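Local coordinates for superoxide dismutase [Fe] (Sulfolobus solfataricus, PDB 1WB7), which destroys superoxide radicals by converting them to hydrogen peroxide and oxygen at an iron ion, one per subunit of a homotetramer, at residues Y140-G145 / E162-L167. The protein carries 1 engineered substitution. Residues are numbered along the deposited sequence; the frame is centred on the assembly and turned at random.
Sequences YDTESG and EIPIIL
With CG1 of Ile-163 set between its own backbone N and carbonyl carbon (chi1 59°), CG2 projects beside the N and reaches the carboxylate of Asp-141, whose CG stands opposite the backbone N (chi1 -178°). The pair lies where the turn between strands 134-140 and 147-153, in the C-terminal domain of the iron/manganese superoxide dismutase fold, meets the chain entering strand 165-170. Ile-163 CG2 comes within 3.3 Å of Asp-141 OD2, while its CD1 rests against CA and CB of the aspartate. Asp-141 OD2 also accepts the backbone N of Glu-143 at 3.1 Å, an Asx turn in which the donor sits well above the carboxylate plane, and OD1 takes the hydroxyl of Ser-144 at 2.8 Å. From the second subunit, Tyr-9 OH hydrogen-bonds OD1 and Lys-82 NZ forms a salt bridge with OD2, holding the turn against that chain. Replacing Asp-141 by alanine would probably leave Glu-143 N and the Ser-144 hydroxyl without this acceptor, and Tyr-9 and Lys-82 without this carboxylate. Next to the Asp-141/Ile-163 pair, Tyr-140 CB packs 3.7 Å from Ile-166 CG1. Pro-164 CD lies 3.4 Å from Tyr-140 O, and Tyr-140 N donates to Pro-164 O at 3.1 Å.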
loop_
_atom_site.group_PDB
_atom_site.type_symbol
_atom_site.label_atom_id
_atom_site.label_comp_id
_atom_site.label_asym_id
_atom_site.label_seq_id
_atom_site.Cartn_x
_atom_site.Cartn_y
_atom_site.Cartn_z
ATOM N N TYR A 140 16.844 5.392 14.166
ATOM C CA TYR A 140 18.125 5.031 14.703
ATOM C C TYR A 140 17.958 3.519 14.716
ATOM O O TYR A 140 17.204 2.982 15.524
ATOM C CB TYR A 140 18.370 5.513 16.133
ATOM C CG TYR A 140 19.664 4.918 16.646
ATOM C CD1 TYR A 140 20.867 5.151 15.974
ATOM C CD2 TYR A 140 19.678 4.042 17.729
ATOM C CE1 TYR A 140 22.052 4.518 16.360
ATOM C CE2 TYR A 140 20.863 3.405 18.128
ATOM C CZ TYR A 140 22.039 3.646 17.435
ATOM O OH TYR A 140 23.197 2.985 17.786
ATOM N N ASP A 141 18.615 2.834 13.791
ATOM C CA ASP A 141 18.504 1.392 13.756
ATOM C C ASP A 141 19.426 0.862 14.849
ATOM O O ASP A 141 20.648 0.991 14.757
ATOM C CB ASP A 141 18.935 0.851 12.394
ATOM C CG ASP A 141 18.787 -0.646 12.299
ATOM O OD1 ASP A 141 19.358 -1.246 11.358
ATOM O OD2 ASP A 141 18.096 -1.225 13.164
ATOM N N THR A 142 18.836 0.281 15.887
ATOM C CA THR A 142 19.609 -0.257 16.993
ATOM C C THR A 142 20.407 -1.479 16.575
ATOM O O THR A 142 21.319 -1.901 17.290
ATOM C CB THR A 142 18.693 -0.645 18.172
ATOM O OG1 THR A 142 17.673 -1.535 17.712
ATOM C CG2 THR A 142 18.043 0.595 18.773
ATOM N N GLU A 143 20.073 -2.054 15.422
ATOM C CA GLU A 143 20.789 -3.233 14.950
ATOM C C GLU A 143 22.099 -2.861 14.271
ATOM O O GLU A 143 23.158 -3.363 14.629
ATOM C CB GLU A 143 19.937 -4.034 13.962
ATOM C CG GLU A 143 20.636 -5.288 13.443
ATOM C CD GLU A 143 19.839 -6.034 12.388
ATOM O OE1 GLU A 143 18.631 -5.757 12.241
ATOM O OE2 GLU A 143 20.420 -6.914 11.715
ATOM N N SER A 144 22.019 -1.969 13.293
ATOM C CA SER A 144 23.185 -1.550 12.541
ATOM C C SER A 144 23.827 -0.281 13.078
ATOM O O SER A 144 24.997 -0.017 12.812
ATOM C CB SER A 144 22.787 -1.301 11.093
ATOM O OG SER A 144 21.958 -0.151 11.017
ATOM N N GLY A 145 23.060 0.512 13.817
ATOM C CA GLY A 145 23.589 1.764 14.326
ATOM C C GLY A 145 23.430 2.847 13.267
ATOM O O GLY A 145 23.955 3.956 13.408
ATOM N N GLU A 162 10.200 -2.295 14.904
ATOM C CA GLU A 162 10.764 -2.072 16.228
ATOM C C GLU A 162 11.750 -0.949 16.513
ATOM O O GLU A 162 11.928 -0.604 17.676
ATOM C CB GLU A 162 11.394 -3.383 16.719
ATOM C CG GLU A 162 10.537 -4.628 16.489
ATOM C CD GLU A 162 11.163 -5.884 17.083
ATOM O OE1 GLU A 162 12.326 -6.185 16.745
ATOM O OE2 GLU A 162 10.494 -6.573 17.884
ATOM N N ILE A 163 12.399 -0.370 15.513
ATOM C CA ILE A 163 13.361 0.681 15.829
ATOM C C ILE A 163 12.745 2.052 16.104
ATOM O O ILE A 163 11.678 2.389 15.588
ATOM C CB ILE A 163 14.460 0.801 14.741
ATOM C CG1 ILE A 163 13.843 1.096 13.380
ATOM C CG2 ILE A 163 15.264 -0.490 14.687
ATOM C CD1 ILE A 163 14.870 1.163 12.281
ATOM N N PRO A 164 13.423 2.863 16.934
ATOM C CA PRO A 164 12.990 4.206 17.326
ATOM C C PRO A 164 13.125 5.319 16.293
ATOM O O PRO A 164 14.076 5.363 15.508
ATOM C CB PRO A 164 13.830 4.478 18.571
ATOM C CG PRO A 164 15.120 3.807 18.237
ATOM C CD PRO A 164 14.648 2.480 17.667
ATOM N N ILE A 165 12.152 6.220 16.322
ATOM C CA ILE A 165 12.108 7.381 15.445
ATOM C C ILE A 165 12.783 8.514 16.209
ATOM O O ILE A 165 12.423 8.810 17.356
ATOM C CB ILE A 165 10.639 7.760 15.124
ATOM C CG1 ILE A 165 10.037 6.696 14.197
ATOM C CG2 ILE A 165 10.562 9.160 14.517
ATOM C CD1 ILE A 165 8.528 6.742 14.097
ATOM N N ILE A 166 13.774 9.138 15.580
ATOM C CA ILE A 166 14.514 10.223 16.214
ATOM C C ILE A 166 14.045 11.564 15.691
ATOM O O ILE A 166 13.911 12.532 16.442
ATOM C CB ILE A 166 16.018 10.076 15.940
ATOM C CG1 ILE A 166 16.487 8.713 16.443
ATOM C CG2 ILE A 166 16.791 11.206 16.606
ATOM C CD1 ILE A 166 16.229 8.495 17.925
ATOM N N LEU A 167 13.791 11.604 14.391
ATOM C CA LEU A 167 13.327 12.805 13.713
ATOM C C LEU A 167 12.036 12.429 12.993
ATOM O O LEU A 167 11.964 11.382 12.359
ATOM C CB LEU A 167 14.363 13.246 12.676
ATOM C CG LEU A 167 14.966 14.646 12.679
ATOM C CD1 LEU A 167 15.560 14.907 11.294
ATOM C CD2 LEU A 167 13.919 15.696 13.010
#